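VAO-type flavoprotein oxidase VAO615 (Myceliophthora thermophila, PDB 6F72) binds one FAD bicovalently and is probably a flavoprotein oxidase, which once reduced reacts rapidly with molecular oxygen, although its natural substrate is still unidentified. Local coordinates at residues His91-Pro95 with Leu171-Asn175; Lys153-His157 with Pro223-Ile227; Arg216-Thr221 with Ser238-Tyr244. All blocks are in the same frame, centred on the assembly; numbering follows the deposited sequence.

Contact 2 lies deepest, its centre about 8 Å from the centre of the chain, and all its touching residues are buried; contacts 1 and 3 sit further out, at about 16 Å and 14 Å. Contact 1 reaches the surface at Asn93 and mixes ring packing with one imidazole-amide bond and a water bridge. Contact 3, also buried, combines apolar packing with a serine cap and an arginine-tyrosine bond. Contacts 1 and 2 share the pairing of strands 150-153 and 169-172, and Lys153 NZ reaches back to Ala94 O. Contacts 2 and 3 both touch FAD, at its diphosphate and dimethylbenzene edge and at its pyrimidine O4 respectively, and Ile227 packs against Val218 and Gly219.

Contact 1: His91-Pro95 with Leu171-Asn175; sequences HVNAP and LWMHN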
# COMPACT_ATOMS: atom_id res chain seq x y z
N HIS A 91 -12.51 9.20 5.82
CA HIS A 91 -12.41 7.81 6.23
C HIS A 91 -11.08 7.49 6.92
O HIS A 91 -11.03 6.74 7.92
CB HIS A 91 -12.56 6.94 5.00
CG HIS A 91 -13.43 5.75 5.22
ND1 HIS A 91 -14.17 5.18 4.20
CD2 HIS A 91 -13.69 5.02 6.34
CE1 HIS A 91 -14.83 4.14 4.68
NE2 HIS A 91 -14.56 4.03 5.98
N VAL A 92 -10.00 8.05 6.37
CA VAL A 92 -8.68 7.88 6.93
C VAL A 92 -8.59 8.50 8.33
O VAL A 92 -7.83 8.00 9.17
CB VAL A 92 -7.59 8.43 5.96
CG1 VAL A 92 -6.27 8.66 6.67
CG2 VAL A 92 -7.38 7.47 4.80
N ASN A 93 -9.40 9.54 8.59
CA ASN A 93 -9.38 10.27 9.87
C ASN A 93 -10.10 9.55 11.01
O ASN A 93 -9.98 9.95 12.17
CB ASN A 93 -9.96 11.67 9.71
CG ASN A 93 -8.99 12.66 9.08
OD1 ASN A 93 -7.82 12.36 8.84
ND2 ASN A 93 -9.49 13.85 8.80
N ALA A 94 -10.86 8.51 10.68
CA ALA A 94 -11.59 7.74 11.68
C ALA A 94 -10.62 6.84 12.46
O ALA A 94 -9.73 6.22 11.86
CB ALA A 94 -12.69 6.93 11.03
N PRO A 95 -10.77 6.79 13.81
CA PRO A 95 -9.87 6.01 14.67
C PRO A 95 -9.80 4.51 14.36
O PRO A 95 -8.72 3.98 14.18
CB PRO A 95 -10.44 6.25 16.07
CG PRO A 95 -11.08 7.59 15.97
CD PRO A 95 -11.73 7.56 14.62
N LEU A 171 -2.82 0.36 17.86
CA LEU A 171 -1.90 1.48 17.96
C LEU A 171 -2.12 2.33 16.73
O LEU A 171 -1.76 1.95 15.61
CB LEU A 171 -0.45 1.01 18.07
CG LEU A 171 -0.19 0.02 19.21
CD1 LEU A 171 1.18 -0.62 19.10
CD2 LEU A 171 -0.39 0.69 20.56
N TRP A 172 -2.78 3.46 16.96
CA TRP A 172 -3.21 4.31 15.87
C TRP A 172 -2.18 5.40 15.69
O TRP A 172 -2.06 6.28 16.54
CB TRP A 172 -4.62 4.87 16.16
CG TRP A 172 -5.23 5.70 15.07
CD1 TRP A 172 -5.20 5.45 13.73
CD2 TRP A 172 -6.02 6.89 15.23
NE1 TRP A 172 -5.89 6.41 13.04
CE2 TRP A 172 -6.41 7.31 13.93
CE3 TRP A 172 -6.42 7.65 16.34
CZ2 TRP A 172 -7.19 8.46 13.70
CZ3 TRP A 172 -7.21 8.80 16.11
CH2 TRP A 172 -7.58 9.19 14.80
N MET A 173 -1.47 5.34 14.57
CA MET A 173 -0.26 6.13 14.31
C MET A 173 -0.52 7.35 13.45
O MET A 173 0.40 8.15 13.22
CB MET A 173 0.80 5.26 13.58
CG MET A 173 0.99 3.87 14.18
SD MET A 173 1.31 3.90 15.96
CE MET A 173 2.97 4.54 15.94
N HIS A 174 -1.76 7.48 12.99
CA HIS A 174 -2.22 8.50 12.04
C HIS A 174 -1.83 9.94 12.36
O HIS A 174 -1.61 10.74 11.44
CB HIS A 174 -3.75 8.41 11.89
CG HIS A 174 -4.36 9.46 11.03
ND1 HIS A 174 -3.99 9.67 9.71
CD2 HIS A 174 -5.35 10.36 11.28
CE1 HIS A 174 -4.70 10.66 9.20
NE2 HIS A 174 -5.54 11.09 10.13
N ASN A 175 -1.75 10.27 13.65
CA ASN A 175 -1.58 11.64 14.08
C ASN A 175 -0.14 12.03 14.37
O ASN A 175 0.12 13.14 14.82
CB ASN A 175 -2.45 11.91 15.30
CG ASN A 175 -3.91 11.69 15.02
OD1 ASN A 175 -4.49 12.36 14.16
ND2 ASN A 175 -4.50 10.74 15.73
O HOH W 1 -6.34 6.09 10.08
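Pro95 sets its CA over the indole face of Trp172, which with His174 carries most of the surface buried here. This CA stands 3.7 Å from the centroid of the Trp172 six-membered ring and only 10° off the ring normal, a CH-pi contact. The pyrrolidine follows at the outer end of the indole, Pro95 CG lying 4.0 Å from Trp172 CH2. On the opposite face of the indole, towards its rim, sits Asn175 ND2. With CG of Trp172 anti to the backbone N (chi1 -176°), the torsion places the indole against residues 93-95, and Asn93 O meets its edge at CZ2, 3.5 Å away. The indole nitrogen is satisfied through a water in the ring plane, which accepts from Trp172 NE1 at 3.0 Å and donates to Val92 O at 2.6 Å.

His174 supplies the direct polar link. Its NE2 donates to Asn93 OD1 over 2.9 Å; the N-H...O angle of 141° shows a bent bond, with the acceptor tilted from the imidazole plane and the donor tilted from the amide plane. Val92 O sits over the centre of one imidazole face, while Val92 CG1 approaches CE1 of His174 to 3.6 Å.

An alanine in place of Trp172 is likely to leave Pro95 without the face it rests on and the bridging water without its N-H donor.

Beyond these residues, a glycan carried by Asn129 borders Trp172 and Asn175. Trp172 belongs to strand 169-172, which lies between strands 126-129 and 150-153 in a mixed sheet, so the contact seats the turn after helix 89-92 against strand 169-172 and the residues that follow it, where Val127 also touches Pro95.

Contact 2: Lys153-His157 with Pro223-Ile227; sequences KNTGH and PTVGI. With FAD (flavin-adenine dinucleotide), chain E.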
# COMPACT_ATOMS: atom_id res chain seq x y z
N LYS A 153 -2.45 0.47 13.18
CA LYS A 153 -3.15 1.11 12.08
C LYS A 153 -2.66 2.52 11.87
O LYS A 153 -2.58 3.31 12.81
CB LYS A 153 -4.70 1.11 12.27
CG LYS A 153 -5.42 1.59 11.00
CD LYS A 153 -6.88 1.97 11.16
CE LYS A 153 -7.03 3.41 11.59
NZ LYS A 153 -8.27 4.03 11.04
N ASN A 154 -2.38 2.84 10.62
CA ASN A 154 -1.89 4.14 10.23
C ASN A 154 -2.97 4.89 9.47
O ASN A 154 -3.50 5.88 9.97
CB ASN A 154 -0.57 4.00 9.45
CG ASN A 154 -0.07 5.30 8.87
OD1 ASN A 154 -0.40 6.39 9.36
ND2 ASN A 154 0.72 5.21 7.81
N THR A 155 -3.30 4.42 8.27
CA THR A 155 -4.30 5.01 7.37
C THR A 155 -5.53 4.09 7.16
O THR A 155 -6.60 4.55 6.74
CB THR A 155 -3.71 5.33 5.96
OG1 THR A 155 -3.30 4.11 5.32
CG2 THR A 155 -2.51 6.27 6.03
N GLY A 156 -5.35 2.79 7.42
CA GLY A 156 -6.33 1.75 7.10
C GLY A 156 -6.44 1.35 5.63
O GLY A 156 -7.44 0.71 5.23
N HIS A 157 -5.44 1.70 4.83
CA HIS A 157 -5.40 1.35 3.41
C HIS A 157 -5.22 -0.12 3.13
O HIS A 157 -5.47 -0.53 2.00
CB HIS A 157 -4.27 2.07 2.71
CG HIS A 157 -4.72 3.19 1.83
ND1 HIS A 157 -5.17 3.01 0.53
CD2 HIS A 157 -4.72 4.52 2.07
CE1 HIS A 157 -5.46 4.21 0.04
NE2 HIS A 157 -5.18 5.13 0.94
N PRO A 223 -2.56 9.55 -3.01
CA PRO A 223 -2.05 10.59 -2.07
C PRO A 223 -2.28 10.35 -0.59
O PRO A 223 -1.47 10.79 0.23
CB PRO A 223 -2.76 11.87 -2.53
CG PRO A 223 -3.20 11.60 -3.92
CD PRO A 223 -3.52 10.13 -3.97
N THR A 224 -3.36 9.64 -0.25
CA THR A 224 -3.75 9.38 1.15
C THR A 224 -2.95 8.23 1.80
O THR A 224 -3.07 7.99 3.00
CB THR A 224 -5.27 9.09 1.28
OG1 THR A 224 -5.60 7.86 0.58
CG2 THR A 224 -6.11 10.26 0.75
N VAL A 225 -2.16 7.52 0.99
CA VAL A 225 -1.33 6.40 1.48
C VAL A 225 -0.27 6.86 2.48
O VAL A 225 0.35 7.90 2.27
CB VAL A 225 -0.70 5.63 0.30
CG1 VAL A 225 0.42 4.70 0.75
CG2 VAL A 225 -1.80 4.84 -0.41
N GLY A 226 -0.10 6.11 3.57
CA GLY A 226 0.87 6.44 4.61
C GLY A 226 2.29 6.06 4.20
O GLY A 226 2.65 4.87 4.22
N ILE A 227 3.09 7.08 3.86
CA ILE A 227 4.47 6.90 3.34
C ILE A 227 5.42 6.18 4.30
O ILE A 227 6.26 5.42 3.86
CB ILE A 227 5.06 8.24 2.79
CG1 ILE A 227 6.24 7.96 1.85
CG2 ILE A 227 5.40 9.23 3.90
CD1 ILE A 227 6.75 9.19 1.12
PA FAD E . -2.20 0.73 6.94
O1A FAD E . -3.31 -0.23 6.57
O2A FAD E . -2.49 1.68 8.06
O5B FAD E . -0.89 -0.14 7.27
C5B FAD E . -0.49 -1.25 6.47
C4B FAD E . 0.35 -2.24 7.27
O4B FAD E . 1.49 -1.58 7.82
C3B FAD E . -0.37 -2.88 8.45
O3B FAD E . 0.11 -4.22 8.56
C2B FAD E . 0.08 -2.08 9.66
O2B FAD E . 0.09 -2.87 10.85
C1B FAD E . 1.49 -1.66 9.26
N9A FAD E . 1.92 -0.35 9.78
C8A FAD E . 1.54 0.86 9.30
N7A FAD E . 2.15 1.86 9.98
C5A FAD E . 2.94 1.29 10.91
C6A FAD E . 3.85 1.78 11.97
N6A FAD E . 4.02 3.11 12.14
N1A FAD E . 4.49 0.87 12.74
C2A FAD E . 4.32 -0.46 12.57
N3A FAD E . 3.50 -0.98 11.62
C4A FAD E . 2.79 -0.17 10.78
N1 FAD E . 1.38 0.91 -2.99
C2 FAD E . 2.37 1.19 -3.88
O2 FAD E . 3.47 0.59 -3.77
N3 FAD E . 2.20 2.07 -4.89
C4 FAD E . 1.05 2.75 -5.10
O4 FAD E . 0.94 3.56 -6.04
C4X FAD E . -0.07 2.51 -4.16
N5 FAD E . -1.25 3.15 -4.29
C5X FAD E . -2.28 2.93 -3.43
C6 FAD E . -3.50 3.62 -3.58
C7 FAD E . -4.56 3.37 -2.67
C7M FAD E . -5.87 4.11 -2.86
C8 FAD E . -4.37 2.39 -1.54
C8M FAD E . -5.40 2.12 -0.45
C9 FAD E . -3.15 1.72 -1.41
C9A FAD E . -2.10 1.95 -2.30
N10 FAD E . -0.87 1.28 -2.14
C10 FAD E . 0.17 1.53 -3.07
C1' FAD E . -0.70 0.29 -1.08
C2' FAD E . 0.11 0.65 0.12
O2' FAD E . 1.48 0.63 -0.26
C3' FAD E . -0.18 -0.45 1.14
O3' FAD E . -1.60 -0.66 1.28
C4' FAD E . 0.43 -0.12 2.50
O4' FAD E . 0.35 -1.27 3.34
C5' FAD E . -0.21 1.11 3.13
O5' FAD E . 0.29 1.35 4.43
P FAD E . -0.46 2.38 5.40
O1P FAD E . -0.72 3.65 4.64
O2P FAD E . 0.33 2.38 6.69
O3P FAD E . -1.87 1.62 5.65
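His157 is committed at both ring nitrogens: ND1 is covalently joined to C8M of FAD, while NE2 is hydrogen-bonded across the contact to Thr224 OG1. This is the histidine half of the 6-S-cysteinyl-8alpha-histidyl attachment in the PCMH-type FAD-binding fold, Cys222 providing the other half. The bond between His157 NE2 and Thr224 OG1 is short, 2.8 Å, and OG1 lies in the imidazole plane. These two constraints fix the rotation of the ring. Val225 CG2 lies 3.7 Å from the centroid of the His157 ring, a CH-pi contact over one face, and it also touches the flavin, reaching C9A of FAD at 3.5 Å.

Nearer the diphosphate, both loops bind oxygens. Backbone N-H groups of three successive residues, Asn154, Thr155 and Gly156, converge on O2A of FAD, whereas Gly226 N donates to O1P of the other phosphate at 2.8 Å. Thr155 OG1 lies between the backbone N and the carbonyl carbon (chi1 63°), where it comes close to O1P and accepts from His157 N, forming an ST turn. Asn154 ND2 donates to O2P of FAD at 3.1 Å. A side chain on Gly226 would probably find little room beside this amide, for Asn154 ND2 rests 3.4 Å from Gly226 CA.

Contact 3: Arg216-Thr221 with Ser238-Tyr244; sequences RIVGGT and SILSSSY. With FAD (flavin-adenine dinucleotide), chain E.
Residues 216-221 leave strand 215-216 in a largely extended course, and residues 238-244 pass through a type I beta turn from Ser238 to Ser241 into helix 241-244. The two backbones come nearest at Val218 and Leu240, with CA atoms 6.2 Å apart. Within the second segment Leu240 O accepts from both Ser243 N and Tyr244 N.

Ser238 joins turn and loop. Its OG, anti to the backbone N (chi1 173°), donates to Gly219 O at 3.0 Å and accepts from Leu240 N in a capping bond of 3.1 Å. A water provides a second bridge, donating to Gly219 O and accepting from Ile239 N.

Val218 divides its branches: CG1 packs on Ser238 CB, and CG2 lies 3.7 Å from Tyr244 CB. At the far end Arg216 NH1 donates to Tyr244 OH, 2.8 Å away with an N-H...O angle of 149°. The hydroxyl sits close to the guanidinium plane, while the phenol plane is turned 48° from it. The rest of this guanidinium is held by Asp299, in a salt bridge to NE, and by Gly300 O. Tyr244 in turn stacks on His297.

Towards the flavin the packing ends at Thr221, whose CG2 meets Ile239 CG2 at 3.8 Å. Thr221 grips O4 of FAD twice, through OG1 at 2.7 Å and backbone N at 3.2 Å, which would probably polarise the C4 carbonyl. The arrangement thus contributes Thr221 to the pyrimidine side of the flavin site in this PCMH-type domain, just ahead of Cys222, one of the two residues linked to the cofactor.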
# COMPACT_ATOMS: atom_id res chain seq x y z
N ARG A 216 12.05 16.41 -4.17
CA ARG A 216 11.09 15.33 -4.42
C ARG A 216 11.33 14.23 -3.40
O ARG A 216 12.47 14.02 -2.96
CB ARG A 216 11.31 14.73 -5.81
CG ARG A 216 11.30 15.73 -6.96
CD ARG A 216 12.06 15.18 -8.16
NE ARG A 216 12.02 16.11 -9.30
CZ ARG A 216 12.79 16.04 -10.37
NH1 ARG A 216 13.70 15.08 -10.48
NH2 ARG A 216 12.67 16.93 -11.34
N ILE A 217 10.25 13.54 -3.01
CA ILE A 217 10.35 12.32 -2.20
C ILE A 217 9.62 11.15 -2.91
O ILE A 217 8.59 11.35 -3.56
CB ILE A 217 9.83 12.50 -0.74
CG1 ILE A 217 10.18 11.27 0.12
CG2 ILE A 217 8.34 12.82 -0.72
CD1 ILE A 217 10.00 11.44 1.62
N VAL A 218 10.18 9.95 -2.75
CA VAL A 218 9.63 8.72 -3.30
C VAL A 218 8.41 8.24 -2.49
O VAL A 218 8.53 7.80 -1.33
CB VAL A 218 10.72 7.62 -3.44
CG1 VAL A 218 10.13 6.30 -3.93
CG2 VAL A 218 11.84 8.08 -4.36
N GLY A 219 7.24 8.30 -3.13
CA GLY A 219 5.99 7.91 -2.50
C GLY A 219 4.97 7.43 -3.50
O GLY A 219 5.17 7.54 -4.72
N GLY A 220 3.85 6.92 -2.98
CA GLY A 220 2.80 6.30 -3.80
C GLY A 220 1.97 7.25 -4.63
O GLY A 220 2.00 8.47 -4.45
N THR A 221 1.22 6.67 -5.56
CA THR A 221 0.41 7.43 -6.50
C THR A 221 -0.92 7.78 -5.87
O THR A 221 -1.62 8.70 -6.32
CB THR A 221 0.15 6.64 -7.79
OG1 THR A 221 -0.44 5.38 -7.45
CG2 THR A 221 1.45 6.41 -8.55
N SER A 238 6.62 3.77 -7.02
CA SER A 238 6.41 5.19 -7.27
C SER A 238 6.70 5.45 -8.73
O SER A 238 7.49 4.72 -9.34
CB SER A 238 7.39 6.00 -6.41
OG SER A 238 7.36 7.39 -6.70
N ILE A 239 6.08 6.50 -9.28
CA ILE A 239 6.39 6.97 -10.64
C ILE A 239 7.83 7.53 -10.73
O ILE A 239 8.38 7.76 -11.82
CB ILE A 239 5.32 7.98 -11.16
CG1 ILE A 239 5.22 9.23 -10.24
CG2 ILE A 239 3.95 7.29 -11.29
CD1 ILE A 239 4.50 10.43 -10.85
N LEU A 240 8.45 7.71 -9.56
CA LEU A 240 9.80 8.22 -9.44
C LEU A 240 10.83 7.11 -9.22
O LEU A 240 12.03 7.39 -9.08
CB LEU A 240 9.88 9.25 -8.29
CG LEU A 240 9.41 10.70 -8.51
CD1 LEU A 240 9.82 11.55 -7.31
CD2 LEU A 240 9.90 11.33 -9.80
N SER A 241 10.37 5.86 -9.20
CA SER A 241 11.24 4.74 -8.88
C SER A 241 12.34 4.47 -9.91
O SER A 241 13.43 4.05 -9.54
CB SER A 241 10.43 3.48 -8.57
OG SER A 241 9.85 3.60 -7.29
N SER A 242 12.08 4.78 -11.18
CA SER A 242 13.09 4.65 -12.24
C SER A 242 14.23 5.65 -12.05
O SER A 242 15.34 5.43 -12.54
CB SER A 242 12.48 4.86 -13.62
OG SER A 242 11.57 3.84 -13.93
N SER A 243 13.93 6.75 -11.36
CA SER A 243 14.94 7.75 -11.05
C SER A 243 15.63 7.48 -9.70
O SER A 243 16.85 7.69 -9.59
CB SER A 243 14.35 9.16 -11.09
OG SER A 243 14.07 9.56 -12.42
N TYR A 244 14.88 7.02 -8.70
CA TYR A 244 15.42 6.91 -7.32
C TYR A 244 15.23 5.60 -6.55
O TYR A 244 15.48 5.56 -5.34
CB TYR A 244 14.91 8.07 -6.47
CG TYR A 244 14.95 9.44 -7.11
CD1 TYR A 244 16.17 10.07 -7.43
CD2 TYR A 244 13.77 10.12 -7.37
CE1 TYR A 244 16.18 11.34 -8.00
CE2 TYR A 244 13.77 11.38 -7.94
CZ TYR A 244 14.96 11.99 -8.25
OH TYR A 244 14.89 13.24 -8.80
PA FAD E . -2.20 0.73 6.94
O1A FAD E . -3.31 -0.23 6.57
O2A FAD E . -2.49 1.68 8.06
O5B FAD E . -0.89 -0.14 7.27
C5B FAD E . -0.49 -1.25 6.47
C4B FAD E . 0.35 -2.24 7.27
O4B FAD E . 1.49 -1.58 7.82
C3B FAD E . -0.37 -2.88 8.45
O3B FAD E . 0.11 -4.22 8.56
C2B FAD E . 0.08 -2.08 9.66
O2B FAD E . 0.09 -2.87 10.85
C1B FAD E . 1.49 -1.66 9.26
N9A FAD E . 1.92 -0.35 9.78
C8A FAD E . 1.54 0.86 9.30
N7A FAD E . 2.15 1.86 9.98
C5A FAD E . 2.94 1.29 10.91
C6A FAD E . 3.85 1.78 11.97
N6A FAD E . 4.02 3.11 12.14
N1A FAD E . 4.49 0.87 12.74
C2A FAD E . 4.32 -0.46 12.57
N3A FAD E . 3.50 -0.98 11.62
C4A FAD E . 2.79 -0.17 10.78
N1 FAD E . 1.38 0.91 -2.99
C2 FAD E . 2.37 1.19 -3.88
O2 FAD E . 3.47 0.59 -3.77
N3 FAD E . 2.20 2.07 -4.89
C4 FAD E . 1.05 2.75 -5.10
O4 FAD E . 0.94 3.56 -6.04
C4X FAD E . -0.07 2.51 -4.16
N5 FAD E . -1.25 3.15 -4.29
C5X FAD E . -2.28 2.93 -3.43
C6 FAD E . -3.50 3.62 -3.58
C7 FAD E . -4.56 3.37 -2.67
C7M FAD E . -5.87 4.11 -2.86
C8 FAD E . -4.37 2.39 -1.54
C8M FAD E . -5.40 2.12 -0.45
C9 FAD E . -3.15 1.72 -1.41
C9A FAD E . -2.10 1.95 -2.30
N10 FAD E . -0.87 1.28 -2.14
C10 FAD E . 0.17 1.53 -3.07
C1' FAD E . -0.70 0.29 -1.08
C2' FAD E . 0.11 0.65 0.12
O2' FAD E . 1.48 0.63 -0.26
C3' FAD E . -0.18 -0.45 1.14
O3' FAD E . -1.60 -0.66 1.28
C4' FAD E . 0.43 -0.12 2.50
O4' FAD E . 0.35 -1.27 3.34
C5' FAD E . -0.21 1.11 3.13
O5' FAD E . 0.29 1.35 4.43
P FAD E . -0.46 2.38 5.40
O1P FAD E . -0.72 3.65 4.64
O2P FAD E . 0.33 2.38 6.69
O3P FAD E . -1.87 1.62 5.65
O HOH W 2 4.23 7.76 -7.21